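Long-range contacts in uncharacterized protein (Vanderwaltozyma polyspora, PDB 5THE), which probably binds RNA, being the MID-PIWI C-terminal lobe of a budding-yeast Argonaute: residues Q76-A87 and S183-R193; I126-K134 and T164-L174. All coordinates share one frame; numbering follows the deposited sequence.

Contact 1: residues Q76-A87 and S183-R193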
loop_
_atom_site.group_PDB
_atom_site.type_symbol
_atom_site.label_atom_id
_atom_site.label_comp_id
_atom_site.label_asym_id
_atom_site.label_seq_id
_atom_site.Cartn_x
_atom_site.Cartn_y
_atom_site.Cartn_z
ATOM N N GLN A 76 15.288 -15.872 -14.903
ATOM C CA GLN A 76 16.202 -15.440 -13.858
ATOM C C GLN A 76 16.496 -13.951 -13.987
ATOM O O GLN A 76 16.687 -13.433 -15.092
ATOM C CB GLN A 76 17.502 -16.231 -13.934
ATOM C CG GLN A 76 18.331 -16.090 -12.680
ATOM C CD GLN A 76 19.632 -16.829 -12.782
ATOM O OE1 GLN A 76 20.440 -16.556 -13.668
ATOM N NE2 GLN A 76 19.842 -17.785 -11.885
ATOM N N VAL A 77 16.498 -13.256 -12.850
ATOM C CA VAL A 77 16.762 -11.822 -12.789
ATOM C C VAL A 77 18.154 -11.614 -12.216
ATOM O O VAL A 77 18.552 -12.300 -11.267
ATOM C CB VAL A 77 15.702 -11.103 -11.928
ATOM C CG1 VAL A 77 15.975 -9.617 -11.850
ATOM C CG2 VAL A 77 14.289 -11.376 -12.463
ATOM N N ASN A 78 18.898 -10.666 -12.779
ATOM C CA ASN A 78 20.193 -10.310 -12.210
ATOM C C ASN A 78 19.991 -9.376 -11.026
ATOM O O ASN A 78 19.220 -8.413 -11.106
ATOM C CB ASN A 78 21.087 -9.636 -13.252
ATOM C CG ASN A 78 21.385 -10.542 -14.427
ATOM O OD1 ASN A 78 21.939 -11.619 -14.259
ATOM N ND2 ASN A 78 21.008 -10.112 -15.620
ATOM N N LEU A 79 20.698 -9.647 -9.940
ATOM C CA LEU A 79 20.592 -8.872 -8.706
ATOM C C LEU A 79 21.965 -8.281 -8.417
ATOM O O LEU A 79 22.905 -9.021 -8.117
ATOM C CB LEU A 79 20.111 -9.742 -7.543
ATOM C CG LEU A 79 19.904 -9.024 -6.203
ATOM C CD1 LEU A 79 18.819 -7.979 -6.339
ATOM C CD2 LEU A 79 19.551 -9.997 -5.093
ATOM N N ARG A 80 22.082 -6.957 -8.513
ATOM C CA ARG A 80 23.350 -6.255 -8.342
ATOM C C ARG A 80 23.331 -5.494 -7.025
ATOM O O ARG A 80 22.496 -4.605 -6.829
ATOM C CB ARG A 80 23.615 -5.277 -9.487
ATOM C CG ARG A 80 23.940 -5.921 -10.817
ATOM C CD ARG A 80 25.066 -6.937 -10.707
ATOM N NE ARG A 80 26.344 -6.354 -10.297
ATOM C CZ ARG A 80 27.137 -5.641 -11.094
ATOM N NH1 ARG A 80 26.775 -5.392 -12.348
ATOM N NH2 ARG A 80 28.293 -5.172 -10.633
ATOM N N ALA A 81 24.253 -5.834 -6.136
ATOM C CA ALA A 81 24.376 -5.130 -4.875
ATOM C C ALA A 81 25.244 -3.892 -5.064
ATOM O O ALA A 81 26.308 -3.953 -5.687
ATOM C CB ALA A 81 24.973 -6.051 -3.810
ATOM N N ILE A 82 24.784 -2.767 -4.541
ATOM C CA ILE A 82 25.558 -1.533 -4.511
ATOM C C ILE A 82 25.638 -1.112 -3.054
ATOM O O ILE A 82 24.619 -0.774 -2.440
ATOM C CB ILE A 82 24.931 -0.433 -5.377
ATOM C CG1 ILE A 82 24.878 -0.881 -6.844
ATOM C CG2 ILE A 82 25.707 0.891 -5.210
ATOM C CD1 ILE A 82 24.239 0.153 -7.778
ATOM N N PHE A 83 26.837 -1.170 -2.489
ATOM C CA PHE A 83 27.042 -0.805 -1.094
ATOM C C PHE A 83 27.204 0.707 -1.010
ATOM O O PHE A 83 28.178 1.269 -1.524
ATOM C CB PHE A 83 28.259 -1.530 -0.524
ATOM C CG PHE A 83 28.375 -1.437 0.972
ATOM C CD1 PHE A 83 29.006 -0.359 1.569
ATOM C CD2 PHE A 83 27.854 -2.428 1.780
ATOM C CE1 PHE A 83 29.107 -0.265 2.949
ATOM C CE2 PHE A 83 27.958 -2.343 3.162
ATOM C CZ PHE A 83 28.582 -1.257 3.742
ATOM N N ILE A 84 26.243 1.370 -0.379
ATOM C CA ILE A 84 26.288 2.816 -0.203
ATOM C C ILE A 84 26.974 3.060 1.137
ATOM O O ILE A 84 26.391 2.837 2.200
ATOM C CB ILE A 84 24.894 3.437 -0.259
ATOM C CG1 ILE A 84 24.212 3.072 -1.593
ATOM C CG2 ILE A 84 24.990 4.962 -0.075
ATOM C CD1 ILE A 84 24.876 3.679 -2.875
ATOM N N ASN A 85 28.237 3.478 1.086
ATOM C CA ASN A 85 29.002 3.689 2.310
ATOM C C ASN A 85 28.715 5.100 2.818
ATOM O O ASN A 85 29.464 6.048 2.569
ATOM C CB ASN A 85 30.486 3.478 2.047
ATOM C CG ASN A 85 31.309 3.624 3.304
ATOM O OD1 ASN A 85 30.856 3.253 4.378
ATOM N ND2 ASN A 85 32.521 4.163 3.179
ATOM N N ASN A 86 27.595 5.255 3.527
ATOM C CA ASN A 86 27.232 6.581 4.026
ATOM C C ASN A 86 27.807 6.813 5.430
ATOM O O ASN A 86 27.102 7.115 6.387
ATOM C CB ASN A 86 25.718 6.797 3.973
ATOM C CG ASN A 86 24.929 5.699 4.685
ATOM O OD1 ASN A 86 25.366 4.556 4.765
ATOM N ND2 ASN A 86 23.754 6.053 5.195
ATOM N N ALA A 87 29.135 6.675 5.517
ATOM C CA ALA A 87 29.934 7.073 6.671
ATOM C C ALA A 87 31.233 7.692 6.160
ATOM O O ALA A 87 31.524 7.659 4.959
ATOM C CB ALA A 87 30.231 5.889 7.592
ATOM N N SER A 183 20.513 -4.669 -18.749
ATOM C CA SER A 183 19.084 -4.922 -18.647
ATOM C C SER A 183 18.828 -6.123 -17.738
ATOM O O SER A 183 19.741 -6.879 -17.384
ATOM C CB SER A 183 18.489 -5.177 -20.028
ATOM O OG SER A 183 19.091 -6.326 -20.602
ATOM N N ASN A 184 17.561 -6.304 -17.365
ATOM C CA ASN A 184 17.166 -7.438 -16.538
ATOM C C ASN A 184 17.928 -7.398 -15.211
ATOM O O ASN A 184 18.360 -8.426 -14.680
ATOM C CB ASN A 184 17.398 -8.753 -17.297
ATOM C CG ASN A 184 17.005 -9.992 -16.512
ATOM O OD1 ASN A 184 16.086 -9.974 -15.696
ATOM N ND2 ASN A 184 17.728 -11.082 -16.758
ATOM N N THR A 185 18.120 -6.193 -14.675
ATOM C CA THR A 185 18.923 -6.032 -13.472
ATOM C C THR A 185 18.127 -5.322 -12.384
ATOM O O THR A 185 17.545 -4.254 -12.613
ATOM C CB THR A 185 20.223 -5.282 -13.774
ATOM O OG1 THR A 185 21.101 -6.150 -14.494
ATOM C CG2 THR A 185 20.906 -4.870 -12.490
ATOM N N TYR A 186 18.098 -5.940 -11.209
ATOM C CA TYR A 186 17.481 -5.386 -10.017
ATOM C C TYR A 186 18.594 -4.891 -9.115
ATOM O O TYR A 186 19.557 -5.623 -8.863
ATOM C CB TYR A 186 16.641 -6.448 -9.295
ATOM C CG TYR A 186 15.669 -5.861 -8.304
ATOM C CD1 TYR A 186 16.108 -5.388 -7.068
ATOM C CD2 TYR A 186 14.313 -5.759 -8.609
ATOM C CE1 TYR A 186 15.229 -4.837 -6.163
ATOM C CE2 TYR A 186 13.418 -5.210 -7.708
ATOM C CZ TYR A 186 13.884 -4.750 -6.488
ATOM O OH TYR A 186 13.016 -4.202 -5.588
ATOM N N ILE A 187 18.482 -3.652 -8.647
ATOM C CA ILE A 187 19.515 -3.068 -7.806
ATOM C C ILE A 187 19.167 -3.282 -6.342
ATOM O O ILE A 187 18.052 -2.981 -5.911
ATOM C CB ILE A 187 19.689 -1.573 -8.093
ATOM C CG1 ILE A 187 20.274 -1.358 -9.480
ATOM C CG2 ILE A 187 20.598 -0.953 -7.029
ATOM C CD1 ILE A 187 20.071 0.043 -9.949
ATOM N N LEU A 188 20.135 -3.756 -5.567
ATOM C CA LEU A 188 20.012 -3.825 -4.112
ATOM C C LEU A 188 20.983 -2.820 -3.504
ATOM O O LEU A 188 22.199 -3.030 -3.516
ATOM C CB LEU A 188 20.281 -5.240 -3.603
ATOM C CG LEU A 188 20.259 -5.396 -2.083
ATOM C CD1 LEU A 188 18.900 -4.965 -1.506
ATOM C CD2 LEU A 188 20.606 -6.836 -1.696
ATOM N N TYR A 189 20.458 -1.711 -3.008
ATOM C CA TYR A 189 21.288 -0.766 -2.281
ATOM C C TYR A 189 21.482 -1.286 -0.859
ATOM O O TYR A 189 20.503 -1.527 -0.141
ATOM C CB TYR A 189 20.644 0.616 -2.271
ATOM C CG TYR A 189 20.657 1.320 -3.603
ATOM C CD1 TYR A 189 21.861 1.617 -4.241
ATOM C CD2 TYR A 189 19.469 1.742 -4.203
ATOM C CE1 TYR A 189 21.878 2.277 -5.451
ATOM C CE2 TYR A 189 19.482 2.405 -5.425
ATOM C CZ TYR A 189 20.692 2.670 -6.043
ATOM O OH TYR A 189 20.723 3.328 -7.256
ATOM N N VAL A 190 22.736 -1.479 -0.462
ATOM C CA VAL A 190 23.079 -1.947 0.879
ATOM C C VAL A 190 23.648 -0.753 1.631
ATOM O O VAL A 190 24.759 -0.293 1.334
ATOM C CB VAL A 190 24.075 -3.111 0.838
ATOM C CG1 VAL A 190 24.434 -3.575 2.244
ATOM C CG2 VAL A 190 23.480 -4.280 0.027
ATOM N N LEU A 191 22.892 -0.242 2.599
ATOM C CA LEU A 191 23.264 1.000 3.281
ATOM C C LEU A 191 24.154 0.699 4.474
ATOM O O LEU A 191 23.780 -0.089 5.347
ATOM C CB LEU A 191 22.025 1.765 3.749
ATOM C CG LEU A 191 20.922 1.889 2.706
ATOM C CD1 LEU A 191 19.724 2.586 3.304
ATOM C CD2 LEU A 191 21.424 2.628 1.474
ATOM N N ARG A 192 25.320 1.347 4.530
ATOM C CA ARG A 192 26.198 1.140 5.678
ATOM C C ARG A 192 25.534 1.587 6.979
ATOM O O ARG A 192 25.679 0.931 8.016
ATOM C CB ARG A 192 27.522 1.877 5.472
ATOM C CG ARG A 192 28.424 1.877 6.707
ATOM C CD ARG A 192 29.750 1.214 6.409
ATOM N NE ARG A 192 30.646 1.179 7.561
ATOM C CZ ARG A 192 31.699 1.972 7.717
ATOM N NH1 ARG A 192 32.006 2.882 6.802
ATOM N NH2 ARG A 192 32.453 1.853 8.796
ATOM N N ARG A 193 24.801 2.698 6.952
ATOM C CA ARG A 193 24.119 3.200 8.139
ATOM C C ARG A 193 22.644 3.395 7.818
ATOM O O ARG A 193 22.309 3.977 6.782
ATOM C CB ARG A 193 24.744 4.528 8.632
ATOM C CG ARG A 193 26.298 4.551 8.706
ATOM C CD ARG A 193 26.871 4.068 10.049
ATOM N NE ARG A 193 27.108 5.167 10.992
ATOM C CZ ARG A 193 28.266 5.409 11.609
ATOM N NH1 ARG A 193 29.316 4.624 11.400
ATOM N NH2 ARG A 193 28.373 6.434 12.444
#
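I82 runs along the flank of the Y189 ring at the apolar centre, its CB 3.9 Å from CD1 of Y189, while I187 CG2 lies over the centre of one face of that ring. I84 comes up to the same ring atom from the next residue on the same face of the sheet, its CG1 3.8 Å from Y189 CD1, and I82 CD1 also reaches CG2 of I187. Nearby, L191 packs on a uracil base of the bound RNA. On the opposite face of the sheet, L79 lies along Y186, A81 meets V190, and F83, its CG anti to the backbone N (chi1 -168°), swings its ring across V190, with F83 CD2 3.6 Å from V190 CG1. V190 O sits over one face of that ring, and CD of R192 lies at its edge.

Between the two faces the backbones pair as neighbouring parallel strands of the Rossmann-like MID domain. R80, I82 and I84 donate to Y186 O, L188 O and V190 O, while their own carbonyls accept from L188, V190 and R192 N.

The ends are polar. N184 ND2 donates to Q76 O (3.1 Å) in the plane of its amide. At the other end R192 NH1 meets an OD1 lone pair of N85 at 2.7 Å, in the guanidinium plane, and also bonds T89 O. N86 grips R193 twice: OD1 takes its N-H and ND2 reaches its O (3.0 Å).

Strands 117-118 and 124-127 flank 77-85 on its other side, 215-219 adds on beyond 185-191, and helix 169-179 covers I82, I187 and Y189.

Contact 2: residues I126-K134 and T164-L174; sequences INQFGPPIK and TFETSPGEISL
The hydroxyl of S168 is held between its backbone N and carbonyl carbon (chi1 73°), which places OG 3.1 Å from G130 O and lets it accept from E171 N three residues on. S168 is thus the N-cap of helix 169-179, whose first turn is wrapped by the loop that follows strand 124-127. F129, with CG anti to its backbone N (chi1 177°), sends its ring along that same turn: CD2 is 3.5 Å from E171 N, CE2 meets CD2 of L174, and the carbonyl of G170 lies at the ring edge.

G170 has no side chain, and the loop backbone comes right up to it. Its CA stands 3.2 Å from N127 O, and its N-H bonds Q128 O (2.9 Å) from well above the plane of that carbonyl, away from the lone pairs. Beside it the ring of P169 packs against the side chain of Q128, crossing it obliquely. I126 completes the apolar side, its CD1 3.6 Å from CB of L174 where the two side chains cross at about a right angle.

Before the helix, I133 and E166 form a single antiparallel hydrogen-bonded pair: I133 N gives a straight bond to E166 O (3.0 Å), and the return bond from E166 N to I133 O is weak. I133 CD1 reaches over to CA of S168, and P132 packs on CB of F165; the F165 side chain also touches L512 and A515 of helix 490-515. The carboxylate of E171 forms a salt bridge with R202, and its OE1 also receives one bond from a bridging water, which gives its other proton to G130 O and takes the N-H of S168 at 2.9 Å.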
loop_
_atom_site.group_PDB
_atom_site.type_symbol
_atom_site.label_atom_id
_atom_site.label_comp_id
_atom_site.label_asym_id
_atom_site.label_seq_id
_atom_site.Cartn_x
_atom_site.Cartn_y
_atom_site.Cartn_z
ATOM N N ILE A 126 30.241 2.316 -3.253
ATOM C CA ILE A 126 30.125 3.737 -3.572
ATOM C C ILE A 126 30.395 4.548 -2.311
ATOM O O ILE A 126 29.651 4.448 -1.323
ATOM C CB ILE A 126 28.751 4.074 -4.167
ATOM C CG1 ILE A 126 28.623 3.425 -5.548
ATOM C CG2 ILE A 126 28.547 5.582 -4.212
ATOM C CD1 ILE A 126 27.675 4.118 -6.474
ATOM N N ASN A 127 31.449 5.355 -2.343
ATOM C CA ASN A 127 31.801 6.234 -1.241
ATOM C C ASN A 127 31.279 7.635 -1.512
ATOM O O ASN A 127 31.014 8.001 -2.656
ATOM C CB ASN A 127 33.319 6.279 -1.043
ATOM C CG ASN A 127 33.876 4.963 -0.580
ATOM O OD1 ASN A 127 33.432 4.417 0.426
ATOM N ND2 ASN A 127 34.855 4.436 -1.311
ATOM N N GLN A 128 31.130 8.415 -0.434
ATOM C CA GLN A 128 30.835 9.839 -0.533
ATOM C C GLN A 128 29.548 10.098 -1.301
ATOM O O GLN A 128 29.448 11.058 -2.065
ATOM C CB GLN A 128 31.999 10.595 -1.177
ATOM C CG GLN A 128 33.316 10.395 -0.447
ATOM C CD GLN A 128 34.422 11.278 -0.993
ATOM O OE1 GLN A 128 35.012 12.073 -0.266
ATOM N NE2 GLN A 128 34.707 11.139 -2.276
ATOM N N PHE A 129 28.553 9.236 -1.111
ATOM C CA PHE A 129 27.238 9.491 -1.668
ATOM C C PHE A 129 26.401 10.254 -0.650
ATOM O O PHE A 129 26.345 9.883 0.530
ATOM C CB PHE A 129 26.523 8.200 -2.072
ATOM C CG PHE A 129 25.138 8.442 -2.592
ATOM C CD1 PHE A 129 24.056 8.525 -1.715
ATOM C CD2 PHE A 129 24.920 8.634 -3.952
ATOM C CE1 PHE A 129 22.777 8.788 -2.186
ATOM C CE2 PHE A 129 23.641 8.889 -4.438
ATOM C CZ PHE A 129 22.565 8.963 -3.556
ATOM N N GLY A 130 25.744 11.307 -1.110
ATOM C CA GLY A 130 24.897 12.102 -0.259
ATOM C C GLY A 130 24.226 13.205 -1.044
ATOM O O GLY A 130 24.382 13.319 -2.269
ATOM N N PRO A 131 23.460 14.043 -0.349
ATOM C CA PRO A 131 22.851 15.186 -1.013
ATOM C C PRO A 131 23.916 16.090 -1.599
ATOM O O PRO A 131 25.069 16.112 -1.126
ATOM C CB PRO A 131 22.079 15.881 0.120
ATOM C CG PRO A 131 22.739 15.424 1.361
ATOM C CD PRO A 131 23.186 14.026 1.095
ATOM N N PRO A 132 23.579 16.850 -2.637
ATOM C CA PRO A 132 24.511 17.860 -3.152
ATOM C C PRO A 132 24.982 18.794 -2.042
ATOM O O PRO A 132 24.235 19.127 -1.122
ATOM C CB PRO A 132 23.678 18.607 -4.204
ATOM C CG PRO A 132 22.573 17.638 -4.585
ATOM C CD PRO A 132 22.271 16.886 -3.319
ATOM N N ILE A 133 26.231 19.218 -2.135
ATOM C CA ILE A 133 26.891 19.923 -1.040
ATOM C C ILE A 133 26.689 21.429 -1.165
ATOM O O ILE A 133 26.729 21.994 -2.267
ATOM C CB ILE A 133 28.389 19.568 -0.995
ATOM C CG1 ILE A 133 28.577 18.046 -0.917
ATOM C CG2 ILE A 133 29.061 20.250 0.192
ATOM C CD1 ILE A 133 29.081 17.410 -2.207
ATOM N N LYS A 134 26.478 22.070 -0.013
ATOM C CA LYS A 134 26.436 23.530 0.188
ATOM C C LYS A 134 25.392 24.196 -0.680
ATOM O O LYS A 134 24.442 24.777 -0.153
ATOM C CB LYS A 134 27.818 24.180 -0.046
ATOM C CG LYS A 134 28.067 24.689 -1.454
ATOM C CD LYS A 134 29.413 25.396 -1.592
ATOM C CE LYS A 134 29.399 26.742 -0.891
ATOM N NZ LYS A 134 28.257 27.573 -1.369
ATOM N N THR A 164 25.152 27.694 -4.414
ATOM C CA THR A 164 25.643 26.824 -5.473
ATOM C C THR A 164 25.859 25.434 -4.886
ATOM O O THR A 164 26.191 25.291 -3.709
ATOM C CB THR A 164 26.938 27.367 -6.091
ATOM O OG1 THR A 164 27.505 26.384 -6.965
ATOM C CG2 THR A 164 27.943 27.708 -5.005
ATOM N N PHE A 165 25.653 24.408 -5.707
ATOM C CA PHE A 165 25.741 23.033 -5.233
ATOM C C PHE A 165 26.667 22.231 -6.125
ATOM O O PHE A 165 26.623 22.354 -7.351
ATOM C CB PHE A 165 24.370 22.367 -5.203
ATOM C CG PHE A 165 23.349 23.145 -4.449
ATOM C CD1 PHE A 165 23.249 23.033 -3.071
ATOM C CD2 PHE A 165 22.508 24.017 -5.113
ATOM C CE1 PHE A 165 22.309 23.762 -2.371
ATOM C CE2 PHE A 165 21.574 24.747 -4.426
ATOM C CZ PHE A 165 21.467 24.623 -3.054
ATOM N N GLU A 166 27.503 21.408 -5.511
ATOM C CA GLU A 166 28.280 20.434 -6.258
ATOM C C GLU A 166 27.732 19.045 -5.950
ATOM O O GLU A 166 27.449 18.718 -4.789
ATOM C CB GLU A 166 29.782 20.557 -5.958
ATOM C CG GLU A 166 30.381 19.609 -4.941
ATOM C CD GLU A 166 31.902 19.706 -4.904
ATOM O OE1 GLU A 166 32.579 18.713 -5.256
ATOM O OE2 GLU A 166 32.419 20.785 -4.538
ATOM N N THR A 167 27.498 18.276 -7.007
ATOM C CA THR A 167 27.010 16.912 -6.877
ATOM C C THR A 167 28.027 16.075 -6.114
ATOM O O THR A 167 29.229 16.149 -6.385
ATOM C CB THR A 167 26.766 16.333 -8.270
ATOM O OG1 THR A 167 25.819 17.155 -8.961
ATOM C CG2 THR A 167 26.245 14.895 -8.207
ATOM N N SER A 168 27.547 15.286 -5.153
ATOM C CA SER A 168 28.452 14.462 -4.371
ATOM C C SER A 168 29.220 13.519 -5.295
ATOM O O SER A 168 28.720 13.129 -6.354
ATOM C CB SER A 168 27.692 13.664 -3.309
ATOM O OG SER A 168 26.947 12.590 -3.871
ATOM N N PRO A 169 30.454 13.166 -4.939
ATOM C CA PRO A 169 31.207 12.227 -5.786
ATOM C C PRO A 169 30.523 10.880 -5.898
ATOM O O PRO A 169 30.608 10.230 -6.950
ATOM C CB PRO A 169 32.564 12.115 -5.073
ATOM C CG PRO A 169 32.648 13.345 -4.207
ATOM C CD PRO A 169 31.245 13.666 -3.802
ATOM N N GLY A 170 29.842 10.439 -4.836
ATOM C CA GLY A 170 29.119 9.184 -4.911
ATOM C C GLY A 170 27.983 9.233 -5.913
ATOM O O GLY A 170 27.761 8.276 -6.662
ATOM N N GLU A 171 27.239 10.343 -5.939
ATOM C CA GLU A 171 26.157 10.445 -6.912
ATOM C C GLU A 171 26.703 10.445 -8.335
ATOM O O GLU A 171 26.090 9.874 -9.245
ATOM C CB GLU A 171 25.313 11.691 -6.657
ATOM C CG GLU A 171 24.299 11.931 -7.764
ATOM C CD GLU A 171 23.219 12.945 -7.408
ATOM O OE1 GLU A 171 23.008 13.232 -6.210
ATOM O OE2 GLU A 171 22.564 13.438 -8.340
ATOM N N ILE A 172 27.869 11.053 -8.546
ATOM C CA ILE A 172 28.465 11.030 -9.878
ATOM C C ILE A 172 28.781 9.598 -10.281
ATOM O O ILE A 172 28.472 9.167 -11.398
ATOM C CB ILE A 172 29.710 11.937 -9.930
ATOM C CG1 ILE A 172 29.288 13.402 -9.871
ATOM C CG2 ILE A 172 30.515 11.670 -11.189
ATOM C CD1 ILE A 172 30.458 14.358 -9.808
ATOM N N SER A 173 29.373 8.829 -9.363
ATOM C CA SER A 173 29.677 7.431 -9.656
ATOM C C SER A 173 28.409 6.638 -9.917
ATOM O O SER A 173 28.358 5.830 -10.851
ATOM C CB SER A 173 30.450 6.793 -8.502
ATOM O OG SER A 173 31.616 7.525 -8.203
ATOM N N LEU A 174 27.382 6.836 -9.083
ATOM C CA LEU A 174 26.150 6.070 -9.233
ATOM C C LEU A 174 25.439 6.435 -10.530
ATOM O O LEU A 174 24.950 5.554 -11.244
ATOM C CB LEU A 174 25.233 6.306 -8.028
ATOM C CG LEU A 174 23.893 5.558 -8.082
ATOM C CD1 LEU A 174 24.120 4.050 -7.977
ATOM C CD2 LEU A 174 22.914 6.050 -7.009
HETATM O O HOH W 1 24.810 14.490 -4.862
#

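Overall arrangement
Contact 2 is nested inside contact 1 along the chain: 76-87 comes first, then 126-134, 164-174 and finally 183-193, with residues 135-162 not modelled. The centres lie about 18 Å apart. Both belong to the parallel sheet of the Rossmann-like MID domain, where strand 77-85 runs between 124-127 and 185-191. Helix 169-179 links 124-127 to 185-191 in a beta-alpha-beta crossover over the sheet, so contact 2 seats the start of the helix whose later turns cover contact 1. The two join directly where F83 O meets I126 N and N85 ND2 meets N127 OD1. The RNA lies near contact 1 and about 11 Å from contact 2 at nearest atoms.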